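Long-range contacts in CytC3 (Streptomyces, PDB 3GJA), which is a nonheme iron halogenase of the phytanoyl-CoA dioxygenase family, and probably installs chlorine on an unactivated aliphatic carbon of its substrate: residues Asn64-Leu72 with Leu99-Pro107; Phe123-Gln131 with Leu274-Asn282. All blocks are in the same frame, centred on the assembly; numbering follows the deposited sequence.

Interaction 1 (Asn64-Leu72 with Leu99-Pro107); sequences NISNYDRHL and LCWRSEFFP. With ACT (acetate ion), chain C.
Tyr68 holds CG beside its backbone N and anti to the carbonyl carbon (chi1 -80°), while Arg102 places CG opposite its backbone N and bends at chi3 (-70°); together these settings put the phenol ring against the guanidinium group. Tyr68 CE2 sits over the middle of one guanidinium face, 3.5 Å from Arg102 CZ, with the two planes inclined at 49°, and Trp101 CZ3 lies over the rim of the opposite face. In the guanidinium plane Arg102 NH1 donates to the acetate O at 2.8 Å and NE to a water; NH2 bonds to Gln131 and Tyr268. Glu104 runs alongside the other flank of the phenol, its CB 3.7 Å from Tyr68 CD1, and its carboxylate is salt-bridged to Arg259. Replacing Tyr68 by an alanine strips the ring from between Arg102 and Glu104, and would probably open a gap there and leave the guanidinium freer to swing from its place beside the acetate.

The arrangement follows the end of helix 62-65 in a Schellman motif, with Asn67 as C-prime residue, after which the chain runs along strand 98-108 of the cupin-type antiparallel sheet. Phe105 N donates to Ser66 O, and Asp69 N to Ser103 O at 2.7 Å. Ser103 N in turn meets Asp69 OD1 at 3.0 Å, nearly head-on to the C-O bond, whereas OD2 bonds to Tyr56 and to the water that also links Trp101 O and Arg102 NE. Farther along, His71 ND1 and Ser103 OG share a hydrogen bond of 2.8 Å at the imidazole edge. Cys100 SG lies over a face of that ring, and a second water joins Ser103 OG to Asn67 O and Arg70 N.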
loop_
_atom_site.group_PDB
_atom_site.type_symbol
_atom_site.label_atom_id
_atom_site.label_comp_id
_atom_site.label_asym_id
_atom_site.label_seq_id
_atom_site.Cartn_x
_atom_site.Cartn_y
_atom_site.Cartn_z
ATOM N N ASN A 64 -9.191 -10.243 6.574
ATOM C CA ASN A 64 -10.500 -10.455 5.972
ATOM C C ASN A 64 -11.360 -9.188 6.033
ATOM O O ASN A 64 -11.862 -8.704 5.011
ATOM C CB ASN A 64 -11.208 -11.602 6.702
ATOM C CG ASN A 64 -12.472 -12.060 5.996
ATOM O OD1 ASN A 64 -13.449 -11.317 5.902
ATOM N ND2 ASN A 64 -12.457 -13.294 5.492
ATOM N N ILE A 65 -11.515 -8.652 7.239
ATOM C CA ILE A 65 -12.331 -7.468 7.463
ATOM C C ILE A 65 -11.859 -6.236 6.691
ATOM O O ILE A 65 -12.677 -5.443 6.246
ATOM C CB ILE A 65 -12.396 -7.150 8.968
ATOM C CG1 ILE A 65 -12.928 -8.372 9.710
ATOM C CG2 ILE A 65 -13.311 -5.956 9.231
ATOM C CD1 ILE A 65 -14.294 -8.822 9.243
ATOM N N SER A 66 -10.547 -6.073 6.533
ATOM C CA SER A 66 -10.023 -4.929 5.794
ATOM C C SER A 66 -9.621 -5.322 4.378
ATOM O O SER A 66 -8.929 -4.580 3.686
ATOM C CB SER A 66 -8.833 -4.321 6.527
ATOM O OG SER A 66 -9.254 -3.741 7.746
ATOM N N ASN A 67 -10.077 -6.494 3.954
ATOM C CA ASN A 67 -9.801 -7.009 2.620
ATOM C C ASN A 67 -8.362 -6.889 2.114
ATOM O O ASN A 67 -8.078 -6.210 1.120
ATOM C CB ASN A 67 -10.769 -6.376 1.619
ATOM C CG ASN A 67 -12.007 -7.224 1.413
ATOM O OD1 ASN A 67 -11.899 -8.414 1.134
ATOM N ND2 ASN A 67 -13.183 -6.621 1.543
ATOM N N TYR A 68 -7.460 -7.574 2.807
ATOM C CA TYR A 68 -6.047 -7.598 2.447
ATOM C C TYR A 68 -5.816 -8.406 1.179
ATOM O O TYR A 68 -6.488 -9.411 0.930
ATOM C CB TYR A 68 -5.220 -8.260 3.554
ATOM C CG TYR A 68 -4.879 -7.402 4.748
ATOM C CD1 TYR A 68 -5.720 -6.362 5.164
ATOM C CD2 TYR A 68 -3.733 -7.662 5.496
ATOM C CE1 TYR A 68 -5.420 -5.604 6.299
ATOM C CE2 TYR A 68 -3.423 -6.914 6.630
ATOM C CZ TYR A 68 -4.270 -5.888 7.023
ATOM O OH TYR A 68 -3.952 -5.148 8.136
ATOM N N ASP A 69 -4.853 -7.941 0.391
ATOM C CA ASP A 69 -4.407 -8.596 -0.828
ATOM C C ASP A 69 -5.431 -9.093 -1.851
ATOM O O ASP A 69 -5.321 -10.216 -2.357
ATOM C CB ASP A 69 -3.468 -9.739 -0.435
ATOM C CG ASP A 69 -2.327 -9.269 0.449
ATOM O OD1 ASP A 69 -1.787 -8.179 0.172
ATOM O OD2 ASP A 69 -1.962 -9.981 1.408
ATOM N N ARG A 70 -6.405 -8.257 -2.181
ATOM C CA ARG A 70 -7.402 -8.641 -3.166
ATOM C C ARG A 70 -6.883 -8.437 -4.580
ATOM O O ARG A 70 -7.558 -8.776 -5.552
ATOM C CB ARG A 70 -8.679 -7.854 -2.951
ATOM C CG ARG A 70 -9.341 -8.216 -1.649
ATOM C CD ARG A 70 -9.757 -9.678 -1.653
ATOM N NE ARG A 70 -11.134 -9.754 -1.206
ATOM C CZ ARG A 70 -12.150 -10.145 -1.960
ATOM N NH1 ARG A 70 -11.958 -10.527 -3.213
ATOM N NH2 ARG A 70 -13.372 -10.095 -1.460
ATOM N N HIS A 71 -5.679 -7.883 -4.693
ATOM C CA HIS A 71 -5.079 -7.695 -6.002
ATOM C C HIS A 71 -4.668 -9.078 -6.518
ATOM O O HIS A 71 -4.213 -9.220 -7.653
ATOM C CB HIS A 71 -3.851 -6.784 -5.919
ATOM C CG HIS A 71 -2.791 -7.283 -4.990
ATOM N ND1 HIS A 71 -2.925 -7.246 -3.618
ATOM C CD2 HIS A 71 -1.594 -7.869 -5.235
ATOM C CE1 HIS A 71 -1.857 -7.788 -3.058
ATOM N NE2 HIS A 71 -1.034 -8.175 -4.018
ATOM N N LEU A 72 -4.829 -10.098 -5.676
ATOM C CA LEU A 72 -4.488 -11.456 -6.067
ATOM C C LEU A 72 -5.692 -12.230 -6.595
ATOM O O LEU A 72 -5.559 -13.381 -6.993
ATOM C CB LEU A 72 -3.840 -12.216 -4.904
ATOM C CG LEU A 72 -2.451 -11.689 -4.526
ATOM C CD1 LEU A 72 -1.859 -12.537 -3.421
ATOM C CD2 LEU A 72 -1.548 -11.694 -5.745
ATOM N N LEU A 99 8.634 -5.181 -5.776
ATOM C CA LEU A 99 7.743 -6.202 -5.243
ATOM C C LEU A 99 6.553 -5.533 -4.529
ATOM O O LEU A 99 6.744 -4.626 -3.714
ATOM C CB LEU A 99 8.505 -7.048 -4.227
ATOM C CG LEU A 99 8.739 -8.547 -4.401
ATOM C CD1 LEU A 99 9.105 -8.895 -5.832
ATOM C CD2 LEU A 99 9.841 -8.967 -3.420
ATOM N N CYS A 100 5.332 -5.951 -4.861
ATOM C CA CYS A 100 4.144 -5.449 -4.179
ATOM C C CYS A 100 3.803 -6.603 -3.254
ATOM O O CYS A 100 3.320 -7.641 -3.703
ATOM C CB CYS A 100 2.977 -5.211 -5.138
ATOM S SG CYS A 100 1.433 -4.752 -4.261
ATOM N N TRP A 101 4.061 -6.437 -1.961
ATOM C CA TRP A 101 3.811 -7.524 -1.027
ATOM C C TRP A 101 2.476 -7.451 -0.296
ATOM O O TRP A 101 2.115 -8.369 0.441
ATOM C CB TRP A 101 4.946 -7.592 -0.012
ATOM C CG TRP A 101 4.935 -6.448 0.927
ATOM C CD1 TRP A 101 5.375 -5.180 0.686
ATOM C CD2 TRP A 101 4.411 -6.448 2.256
ATOM N NE1 TRP A 101 5.160 -4.390 1.786
ATOM C CE2 TRP A 101 4.566 -5.145 2.765
ATOM C CE3 TRP A 101 3.823 -7.428 3.068
ATOM C CZ2 TRP A 101 4.154 -4.791 4.053
ATOM C CZ3 TRP A 101 3.414 -7.075 4.351
ATOM C CH2 TRP A 101 3.582 -5.767 4.828
ATOM N N ARG A 102 1.746 -6.360 -0.486
ATOM C CA ARG A 102 0.450 -6.217 0.162
ATOM C C ARG A 102 -0.388 -5.036 -0.326
ATOM O O ARG A 102 0.135 -4.046 -0.846
ATOM C CB ARG A 102 0.627 -6.097 1.672
ATOM C CG ARG A 102 -0.662 -5.727 2.404
ATOM C CD ARG A 102 -0.455 -5.611 3.897
ATOM N NE ARG A 102 -0.206 -6.903 4.521
ATOM C CZ ARG A 102 -0.013 -7.063 5.825
ATOM N NH1 ARG A 102 -0.041 -6.007 6.623
ATOM N NH2 ARG A 102 0.199 -8.270 6.332
ATOM N N SER A 103 -1.699 -5.184 -0.161
ATOM C CA SER A 103 -2.668 -4.158 -0.493
ATOM C C SER A 103 -3.805 -4.333 0.517
ATOM O O SER A 103 -4.033 -5.436 1.034
ATOM C CB SER A 103 -3.182 -4.312 -1.926
ATOM O OG SER A 103 -4.194 -5.288 -2.016
ATOM N N GLU A 104 -4.499 -3.238 0.816
ATOM C CA GLU A 104 -5.594 -3.268 1.776
ATOM C C GLU A 104 -6.440 -2.020 1.606
ATOM O O GLU A 104 -6.012 -1.055 0.974
ATOM C CB GLU A 104 -5.041 -3.304 3.193
ATOM C CG GLU A 104 -4.176 -2.100 3.516
ATOM C CD GLU A 104 -3.326 -2.315 4.754
ATOM O OE1 GLU A 104 -3.880 -2.279 5.879
ATOM O OE2 GLU A 104 -2.106 -2.534 4.593
ATOM N N PHE A 105 -7.640 -2.042 2.177
ATOM C CA PHE A 105 -8.535 -0.906 2.083
ATOM C C PHE A 105 -8.584 -0.120 3.381
ATOM O O PHE A 105 -8.413 -0.668 4.468
ATOM C CB PHE A 105 -9.945 -1.360 1.694
ATOM C CG PHE A 105 -10.042 -1.875 0.283
ATOM C CD1 PHE A 105 -9.563 -3.141 -0.046
ATOM C CD2 PHE A 105 -10.591 -1.079 -0.724
ATOM C CE1 PHE A 105 -9.625 -3.615 -1.363
ATOM C CE2 PHE A 105 -10.661 -1.538 -2.045
ATOM C CZ PHE A 105 -10.174 -2.814 -2.365
ATOM N N PHE A 106 -8.808 1.179 3.246
ATOM C CA PHE A 106 -8.897 2.062 4.392
ATOM C C PHE A 106 -10.175 2.875 4.305
ATOM O O PHE A 106 -10.201 3.966 3.740
ATOM C CB PHE A 106 -7.687 2.982 4.432
ATOM C CG PHE A 106 -6.428 2.300 4.872
ATOM C CD1 PHE A 106 -6.253 1.935 6.199
ATOM C CD2 PHE A 106 -5.410 2.042 3.965
ATOM C CE1 PHE A 106 -5.074 1.323 6.623
ATOM C CE2 PHE A 106 -4.229 1.432 4.374
ATOM C CZ PHE A 106 -4.060 1.074 5.707
ATOM N N PRO A 107 -11.271 2.327 4.836
ATOM C CA PRO A 107 -12.543 3.050 4.796
ATOM C C PRO A 107 -12.622 4.021 5.965
ATOM O O PRO A 107 -11.914 3.867 6.957
ATOM C CB PRO A 107 -13.588 1.935 4.923
ATOM C CG PRO A 107 -12.833 0.676 4.510
ATOM C CD PRO A 107 -11.489 0.904 5.136
HETATM C C ACT C . -0.649 -6.698 10.335
HETATM O O ACT C . -0.217 -5.864 9.367
HETATM O OXT ACT C . -0.685 -6.323 11.488
HETATM C CH3 ACT C . -1.087 -8.097 9.985
HETATM O O HOH W 1 -6.726 -5.766 -1.341
HETATM O O HOH W 2 0.390 -9.044 2.495
HETATM O O HOH W 3 1.385 -9.550 -3.185
#

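Interaction 2 (Phe123-Gln131 with Leu274-Asn282); sequences FAHATGKPQ and LTEYGDGIN. With ACT (acetate ion), chain C.
Asp279 makes the direct hydrogen bond of this contact: its OD2 accepts from Ala126 N at 3.0 Å, approached on the syn side and 26° out of the carboxylate plane. A water adds a bridge, donating to Tyr277 O and hydrogen-bonded to Thr127 OG1. Apolar contact centres on Tyr277, whose CG stands anti to the backbone N (chi1 -175°), carrying the ring over to the 123-131 loop. There Tyr277 CE2 packs on Ala124 CB at 3.8 Å, and Tyr277 OH lies 3.6 Å from Gln131 CG and equally close to Lys129 CB. The amide plane of Gln131 is nearly parallel to that of the phenol, 11° apart, with OE1, which accepts from Arg102, at the ring edge. Tyr277 and Gly278 form a classic beta bulge opposite Ile281, and a type I' turn from Gly278 to Ile281 presents Asp279 to the loop. The acetate is held by His125 N, 2.9 Å from its OXT, and by Gln131 NE2, while its methyl carbon lies 3.4 Å from Asp279 OD2 and also touches Ile281 CD1. Donors thus meet the acetate oxygens and the carboxylate side meets its methyl, a polarity that probably fixes which way round the ion binds.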
loop_
_atom_site.group_PDB
_atom_site.type_symbol
_atom_site.label_atom_id
_atom_site.label_comp_id
_atom_site.label_asym_id
_atom_site.label_seq_id
_atom_site.Cartn_x
_atom_site.Cartn_y
_atom_site.Cartn_z
ATOM N N PHE A 123 5.076 -4.422 11.799
ATOM C CA PHE A 123 4.994 -5.649 12.578
ATOM C C PHE A 123 3.564 -6.164 12.503
ATOM O O PHE A 123 2.624 -5.385 12.327
ATOM C CB PHE A 123 5.345 -5.386 14.043
ATOM C CG PHE A 123 6.760 -4.934 14.261
ATOM C CD1 PHE A 123 7.824 -5.808 14.059
ATOM C CD2 PHE A 123 7.033 -3.628 14.664
ATOM C CE1 PHE A 123 9.142 -5.387 14.255
ATOM C CE2 PHE A 123 8.341 -3.198 14.860
ATOM C CZ PHE A 123 9.399 -4.079 14.654
ATOM N N ALA A 124 3.406 -7.475 12.637
ATOM C CA ALA A 124 2.092 -8.101 12.621
ATOM C C ALA A 124 1.481 -7.868 14.003
ATOM O O ALA A 124 2.118 -8.132 15.027
ATOM C CB ALA A 124 2.227 -9.594 12.352
ATOM N N HIS A 125 0.248 -7.381 14.038
ATOM C CA HIS A 125 -0.398 -7.109 15.313
ATOM C C HIS A 125 -0.539 -8.335 16.220
ATOM O O HIS A 125 -0.176 -8.291 17.394
ATOM C CB HIS A 125 -1.775 -6.478 15.083
ATOM C CG HIS A 125 -2.384 -5.896 16.323
ATOM N ND1 HIS A 125 -3.541 -5.149 16.304
ATOM C CD2 HIS A 125 -1.989 -5.943 17.618
ATOM C CE1 HIS A 125 -3.832 -4.759 17.532
ATOM N NE2 HIS A 125 -2.905 -5.227 18.349
ATOM N N ALA A 126 -1.058 -9.425 15.671
ATOM C CA ALA A 126 -1.276 -10.645 16.448
ATOM C C ALA A 126 -0.053 -11.259 17.128
ATOM O O ALA A 126 -0.162 -11.806 18.222
ATOM C CB ALA A 126 -1.932 -11.696 15.567
ATOM N N THR A 127 1.104 -11.163 16.489
ATOM C CA THR A 127 2.312 -11.776 17.028
ATOM C C THR A 127 3.481 -10.832 17.266
ATOM O O THR A 127 4.432 -11.185 17.960
ATOM C CB THR A 127 2.803 -12.867 16.079
ATOM O OG1 THR A 127 3.066 -12.278 14.799
ATOM C CG2 THR A 127 1.753 -13.957 15.924
ATOM N N GLY A 128 3.427 -9.646 16.676
ATOM C CA GLY A 128 4.515 -8.701 16.850
ATOM C C GLY A 128 5.698 -9.021 15.956
ATOM O O GLY A 128 6.748 -8.382 16.054
ATOM N N LYS A 129 5.535 -10.013 15.084
ATOM C CA LYS A 129 6.605 -10.410 14.163
ATOM C C LYS A 129 6.787 -9.386 13.053
ATOM O O LYS A 129 5.816 -8.793 12.578
ATOM C CB LYS A 129 6.289 -11.755 13.504
ATOM C CG LYS A 129 6.304 -12.960 14.421
ATOM C CD LYS A 129 6.001 -14.214 13.614
ATOM C CE LYS A 129 5.915 -15.447 14.493
ATOM N NZ LYS A 129 5.634 -16.660 13.674
ATOM N N PRO A 130 8.037 -9.162 12.619
ATOM C CA PRO A 130 8.262 -8.192 11.548
ATOM C C PRO A 130 7.844 -8.852 10.239
ATOM O O PRO A 130 8.298 -9.951 9.920
ATOM C CB PRO A 130 9.761 -7.941 11.631
ATOM C CG PRO A 130 10.279 -9.287 12.000
ATOM C CD PRO A 130 9.313 -9.732 13.086
ATOM N N GLN A 131 6.966 -8.193 9.491
ATOM C CA GLN A 131 6.493 -8.748 8.228
ATOM C C GLN A 131 7.427 -8.343 7.100
ATOM O O GLN A 131 7.391 -8.914 6.011
ATOM C CB GLN A 131 5.070 -8.256 7.942
ATOM C CG GLN A 131 4.097 -8.492 9.091
ATOM C CD GLN A 131 2.714 -7.904 8.843
ATOM O OE1 GLN A 131 1.801 -8.597 8.406
ATOM N NE2 GLN A 131 2.562 -6.615 9.119
ATOM N N LEU A 274 5.013 -22.322 7.457
ATOM C CA LEU A 274 3.806 -21.770 8.061
ATOM C C LEU A 274 2.734 -21.449 7.032
ATOM O O LEU A 274 3.013 -21.295 5.846
ATOM C CB LEU A 274 4.131 -20.488 8.833
ATOM C CG LEU A 274 5.189 -20.556 9.933
ATOM C CD1 LEU A 274 5.278 -19.198 10.617
ATOM C CD2 LEU A 274 4.829 -21.640 10.939
ATOM N N THR A 275 1.499 -21.366 7.504
ATOM C CA THR A 275 0.367 -21.015 6.662
ATOM C C THR A 275 -0.452 -20.027 7.486
ATOM O O THR A 275 -0.557 -18.855 7.129
ATOM C CB THR A 275 -0.489 -22.245 6.290
ATOM O OG1 THR A 275 -0.856 -22.962 7.474
ATOM C CG2 THR A 275 0.287 -23.157 5.355
ATOM N N GLU A 276 -1.006 -20.501 8.600
ATOM C CA GLU A 276 -1.786 -19.650 9.491
ATOM C C GLU A 276 -0.783 -18.727 10.169
ATOM O O GLU A 276 -0.046 -19.149 11.059
ATOM C CB GLU A 276 -2.513 -20.495 10.535
ATOM C CG GLU A 276 -3.778 -19.850 11.047
ATOM C CD GLU A 276 -4.764 -19.576 9.922
ATOM O OE1 GLU A 276 -5.249 -20.551 9.304
ATOM O OE2 GLU A 276 -5.050 -18.387 9.650
ATOM N N TYR A 277 -0.760 -17.470 9.738
ATOM C CA TYR A 277 0.180 -16.476 10.247
ATOM C C TYR A 277 -0.389 -15.546 11.321
ATOM O O TYR A 277 0.359 -14.960 12.105
ATOM C CB TYR A 277 0.694 -15.650 9.066
ATOM C CG TYR A 277 1.765 -14.638 9.396
ATOM C CD1 TYR A 277 3.076 -15.038 9.668
ATOM C CD2 TYR A 277 1.477 -13.272 9.409
ATOM C CE1 TYR A 277 4.071 -14.101 9.942
ATOM C CE2 TYR A 277 2.462 -12.331 9.682
ATOM C CZ TYR A 277 3.755 -12.751 9.946
ATOM O OH TYR A 277 4.728 -11.819 10.215
ATOM N N GLY A 278 -1.712 -15.412 11.362
ATOM C CA GLY A 278 -2.328 -14.530 12.341
ATOM C C GLY A 278 -3.049 -13.370 11.670
ATOM O O GLY A 278 -2.717 -12.993 10.546
ATOM N N ASP A 279 -4.024 -12.796 12.367
ATOM C CA ASP A 279 -4.817 -11.683 11.844
ATOM C C ASP A 279 -5.571 -12.108 10.591
ATOM O O ASP A 279 -5.927 -11.283 9.755
ATOM C CB ASP A 279 -3.928 -10.470 11.531
ATOM C CG ASP A 279 -3.437 -9.771 12.784
ATOM O OD1 ASP A 279 -4.273 -9.480 13.665
ATOM O OD2 ASP A 279 -2.223 -9.503 12.887
ATOM N N GLY A 280 -5.816 -13.408 10.473
ATOM C CA GLY A 280 -6.536 -13.919 9.328
ATOM C C GLY A 280 -5.655 -14.154 8.118
ATOM O O GLY A 280 -6.140 -14.541 7.064
ATOM N N ILE A 281 -4.360 -13.918 8.257
ATOM C CA ILE A 281 -3.442 -14.133 7.149
ATOM C C ILE A 281 -3.059 -15.608 7.028
ATOM O O ILE A 281 -2.589 -16.217 7.990
ATOM C CB ILE A 281 -2.127 -13.353 7.342
ATOM C CG1 ILE A 281 -2.384 -11.851 7.294
ATOM C CG2 ILE A 281 -1.125 -13.756 6.267
ATOM C CD1 ILE A 281 -1.158 -11.036 7.641
ATOM N N ASN A 282 -3.266 -16.178 5.849
ATOM C CA ASN A 282 -2.879 -17.564 5.606
ATOM C C ASN A 282 -1.977 -17.540 4.382
ATOM O O ASN A 282 -2.438 -17.311 3.268
ATOM C CB ASN A 282 -4.100 -18.446 5.358
ATOM C CG ASN A 282 -3.731 -19.912 5.215
ATOM O OD1 ASN A 282 -4.397 -20.786 5.765
ATOM N ND2 ASN A 282 -2.667 -20.187 4.471
HETATM C C ACT C . -0.649 -6.698 10.335
HETATM O O ACT C . -0.217 -5.864 9.367
HETATM O OXT ACT C . -0.685 -6.323 11.488
HETATM C CH3 ACT C . -1.087 -8.097 9.985
HETATM O O HOH W 4 1.036 -12.768 13.081
#

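The two contacts follow one another along the chain, and their centres lie 14 Å apart, yet they meet directly through Arg102 and Gln131. Arg102 NH2 is 2.6 Å from Gln131 OE1, a probable hydrogen bond, and 3.3 Å from Ile281 CD1, while Trp101 CZ3 packs 4.1 Å from Gln131 CB. The acetate, probably from the crystallisation liquor, is shared: Arg102 of interaction 1, Gln131 and His125 of interaction 2, and Lys62 all donate to it. Helix 62-65 is a second connection, since it leads into segment 64-72 and its Ala63 bonds to the backbone of Asp279. The cluster of donors is consistent with a small anion-binding pocket, although the ion's biological counterpart, if any, is not established.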